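Local atomic coordinates of RabGDI protein (Plasmodium falciparum 3D7, PDB entry 3P1W), a protein that probably binds GDP-bound Rab GTPases and inhibits release of their nucleotide. Residues A[325-329]-A[432-436]. Residues are numbered along the deposited sequence; the frame is centred on the assembly and turned at random.
Sequences QVIRC and SYDAT
Where strand 320-333 of the large mixed sheet meets the loop between strand 427-429 and helix 440-454, Arg328 reaches from the strand to the loop and binds two successive backbone carbonyls, a worked example of how a buried guanidinium can hold a loop that belongs to neither helix nor strand. Its NH2 donates to Asp434 O at 2.9 Å and to Tyr433 O at 3.1 Å. Both acceptors lie close to the guanidinium plane, yet the nitrogen stands above each carbonyl plane, so neither bond follows a lone pair, and the N-H...O angles of 140° and 150° are bent. The chain of Arg328, extended from CG to NE, carries the group across. Two waters continue the grip at the guanidinium edge: one accepts from NE (2.9 Å) and donates to Thr436 O, while the other links NH1 to Tyr433 O. Val326 CG2 covers one guanidinium face near its centre, 3.8 Å above the plane; placed anti to the backbone N, the same methyl also meets Ala435 CB at 4.0 Å. Within the loop, the Asp434 carboxylate does not touch Arg328 (OD1 to NH2 5.8 Å) and instead closes an Asx turn, OD1 accepting from Thr436 N (2.9 Å) as well as from Thr436 OG1. Lys94 forms a salt bridge with that OD1, and the Tyr433 hydroxyl is bound to Lys31 N. The strand lies between strands 378-385 and 405-418, its antiparallel partners; Ala435 rests against Thr385 of the former, and Asp434 OD2 reaches Thr441 in helix 440-454.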
ATOM      1  N   GLN A 325     -13.944  -4.062  -7.600  1.00 18.64           N
ATOM      2  CA  GLN A 325     -12.882  -3.690  -8.552  1.00 18.04           C
ATOM      3  C   GLN A 325     -12.153  -2.455  -8.042  1.00 16.80           C
ATOM      4  O   GLN A 325     -12.714  -1.669  -7.282  1.00 16.74           O
ATOM      5  CB  GLN A 325     -13.467  -3.360  -9.941  1.00 18.87           C
ATOM      6  CG  GLN A 325     -14.111  -4.533 -10.670  1.00 22.34           C
ATOM      7  CD  GLN A 325     -14.394  -4.234 -12.120  1.00 26.99           C
ATOM      8  OE1 GLN A 325     -15.081  -3.278 -12.433  1.00 28.16           O
ATOM      9  NE2 GLN A 325     -13.875  -5.069 -13.012  1.00 29.86           N
ATOM     10  N   VAL A 326     -10.920  -2.294  -8.500  1.00 15.50           N
ATOM     11  CA  VAL A 326     -10.091  -1.121  -8.221  1.00 14.70           C
ATOM     12  C   VAL A 326      -9.745  -0.453  -9.563  1.00 15.50           C
ATOM     13  O   VAL A 326      -9.552  -1.151 -10.564  1.00 16.17           O
ATOM     14  CB  VAL A 326      -8.829  -1.497  -7.424  1.00 14.97           C
ATOM     15  CG1 VAL A 326      -7.968  -2.610  -8.147  1.00 14.85           C
ATOM     16  CG2 VAL A 326      -7.970  -0.242  -7.187  1.00 14.35           C
ATOM     17  N   ILE A 327      -9.718   0.895  -9.599  1.00 14.92           N
ATOM     18  CA  ILE A 327      -9.222   1.634 -10.743  1.00 13.93           C
ATOM     19  C   ILE A 327      -7.988   2.383 -10.301  1.00 13.51           C
ATOM     20  O   ILE A 327      -7.942   2.937  -9.182  1.00 13.05           O
ATOM     21  CB  ILE A 327     -10.316   2.580 -11.346  1.00 14.70           C
ATOM     22  CG1 ILE A 327      -9.753   3.345 -12.547  1.00 15.82           C
ATOM     23  CG2 ILE A 327     -10.908   3.531 -10.249  1.00 13.23           C
ATOM     24  CD1 ILE A 327     -10.869   4.062 -13.402  1.00 19.17           C
ATOM     25  N   ARG A 328      -6.948   2.292 -11.118  1.00 12.89           N
ATOM     26  CA  ARG A 328      -5.756   3.102 -10.983  1.00 13.90           C
ATOM     27  C   ARG A 328      -5.471   3.811 -12.280  1.00 14.30           C
ATOM     28  O   ARG A 328      -5.509   3.214 -13.351  1.00 15.02           O
ATOM     29  CB  ARG A 328      -4.513   2.268 -10.576  1.00 13.61           C
ATOM     30  CG  ARG A 328      -4.662   1.555  -9.267  1.00 13.96           C
ATOM     31  CD  ARG A 328      -3.384   0.940  -8.758  1.00 15.57           C
ATOM     32  NE  ARG A 328      -3.656   0.242  -7.503  1.00 14.12           N
ATOM     33  CZ  ARG A 328      -4.141  -1.011  -7.415  1.00 16.23           C
ATOM     34  NH1 ARG A 328      -4.346  -1.741  -8.501  1.00 16.43           N
ATOM     35  NH2 ARG A 328      -4.401  -1.541  -6.236  1.00 15.92           N
ATOM     36  N   CYS A 329      -5.213   5.112 -12.168  1.00 14.97           N
ATOM     37  CA  CYS A 329      -4.925   5.952 -13.308  1.00 16.03           C
ATOM     38  C   CYS A 329      -3.574   6.580 -13.078  1.00 17.04           C
ATOM     39  O   CYS A 329      -3.417   7.414 -12.190  1.00 16.09           O
ATOM     40  CB  CYS A 329      -5.986   7.055 -13.466  1.00 16.87           C
ATOM     41  SG  CYS A 329      -5.725   7.968 -15.026  1.00 20.33           S
ATOM     42  N   SER A 432      -6.021  -9.550  -3.626  1.00 16.77           N
ATOM     43  CA  SER A 432      -5.622  -8.553  -4.598  1.00 16.07           C
ATOM     44  C   SER A 432      -5.228  -7.277  -3.863  1.00 16.49           C
ATOM     45  O   SER A 432      -5.733  -7.029  -2.773  1.00 16.01           O
ATOM     46  CB  SER A 432      -6.763  -8.243  -5.545  1.00 16.27           C
ATOM     47  OG  SER A 432      -7.286  -9.437  -6.100  1.00 16.12           O
ATOM     48  N   TYR A 433      -4.318  -6.503  -4.460  1.00 14.91           N
ATOM     49  CA  TYR A 433      -3.897  -5.207  -3.896  1.00 14.89           C
ATOM     50  C   TYR A 433      -5.076  -4.233  -3.957  1.00 14.86           C
ATOM     51  O   TYR A 433      -5.724  -4.105  -4.991  1.00 13.62           O
ATOM     52  CB  TYR A 433      -2.665  -4.628  -4.608  1.00 14.62           C
ATOM     53  CG  TYR A 433      -1.476  -5.523  -4.455  1.00 15.59           C
ATOM     54  CD1 TYR A 433      -0.649  -5.441  -3.349  1.00 16.35           C
ATOM     55  CD2 TYR A 433      -1.259  -6.547  -5.370  1.00 16.15           C
ATOM     56  CE1 TYR A 433       0.388  -6.330  -3.182  1.00 18.35           C
ATOM     57  CE2 TYR A 433      -0.226  -7.442  -5.209  1.00 18.77           C
ATOM     58  CZ  TYR A 433       0.591  -7.322  -4.117  1.00 18.77           C
ATOM     59  OH  TYR A 433       1.596  -8.238  -3.946  1.00 19.09           O
ATOM     60  N   ASP A 434      -5.338  -3.586  -2.823  1.00 14.95           N
ATOM     61  CA  ASP A 434      -6.453  -2.609  -2.727  1.00 15.02           C
ATOM     62  C   ASP A 434      -6.025  -1.200  -3.124  1.00 14.43           C
ATOM     63  O   ASP A 434      -4.863  -0.930  -3.468  1.00 14.26           O
ATOM     64  CB  ASP A 434      -7.093  -2.681  -1.326  1.00 15.84           C
ATOM     65  CG  ASP A 434      -6.211  -2.108  -0.239  1.00 15.70           C
ATOM     66  OD1 ASP A 434      -5.305  -1.293  -0.534  1.00 17.20           O
ATOM     67  OD2 ASP A 434      -6.426  -2.447   0.944  1.00 18.44           O
ATOM     68  N   ALA A 435      -6.998  -0.282  -3.125  1.00 14.25           N
ATOM     69  CA  ALA A 435      -6.784   1.066  -3.594  1.00 13.60           C
ATOM     70  C   ALA A 435      -5.876   1.920  -2.698  1.00 13.50           C
ATOM     71  O   ALA A 435      -5.478   3.000  -3.124  1.00 14.37           O
ATOM     72  CB  ALA A 435      -8.165   1.792  -3.765  1.00 13.53           C
ATOM     73  N   THR A 436      -5.560   1.482  -1.478  1.00 13.59           N
ATOM     74  CA  THR A 436      -4.815   2.377  -0.558  1.00 13.72           C
ATOM     75  C   THR A 436      -3.441   2.764  -1.160  1.00 14.53           C
ATOM     76  O   THR A 436      -2.848   1.987  -1.881  1.00 15.19           O
ATOM     77  CB  THR A 436      -4.644   1.774   0.835  1.00 14.84           C
ATOM     78  OG1 THR A 436      -3.911   0.535   0.768  1.00 14.25           O
ATOM     79  CG2 THR A 436      -6.024   1.480   1.490  1.00 13.99           C
TER
HETATM   80  O   HOH W   1      -3.061   1.354  -4.940  1.00 16.01           O
HETATM   81  O   HOH W   2      -5.039  -4.453  -7.656  1.00 17.17           O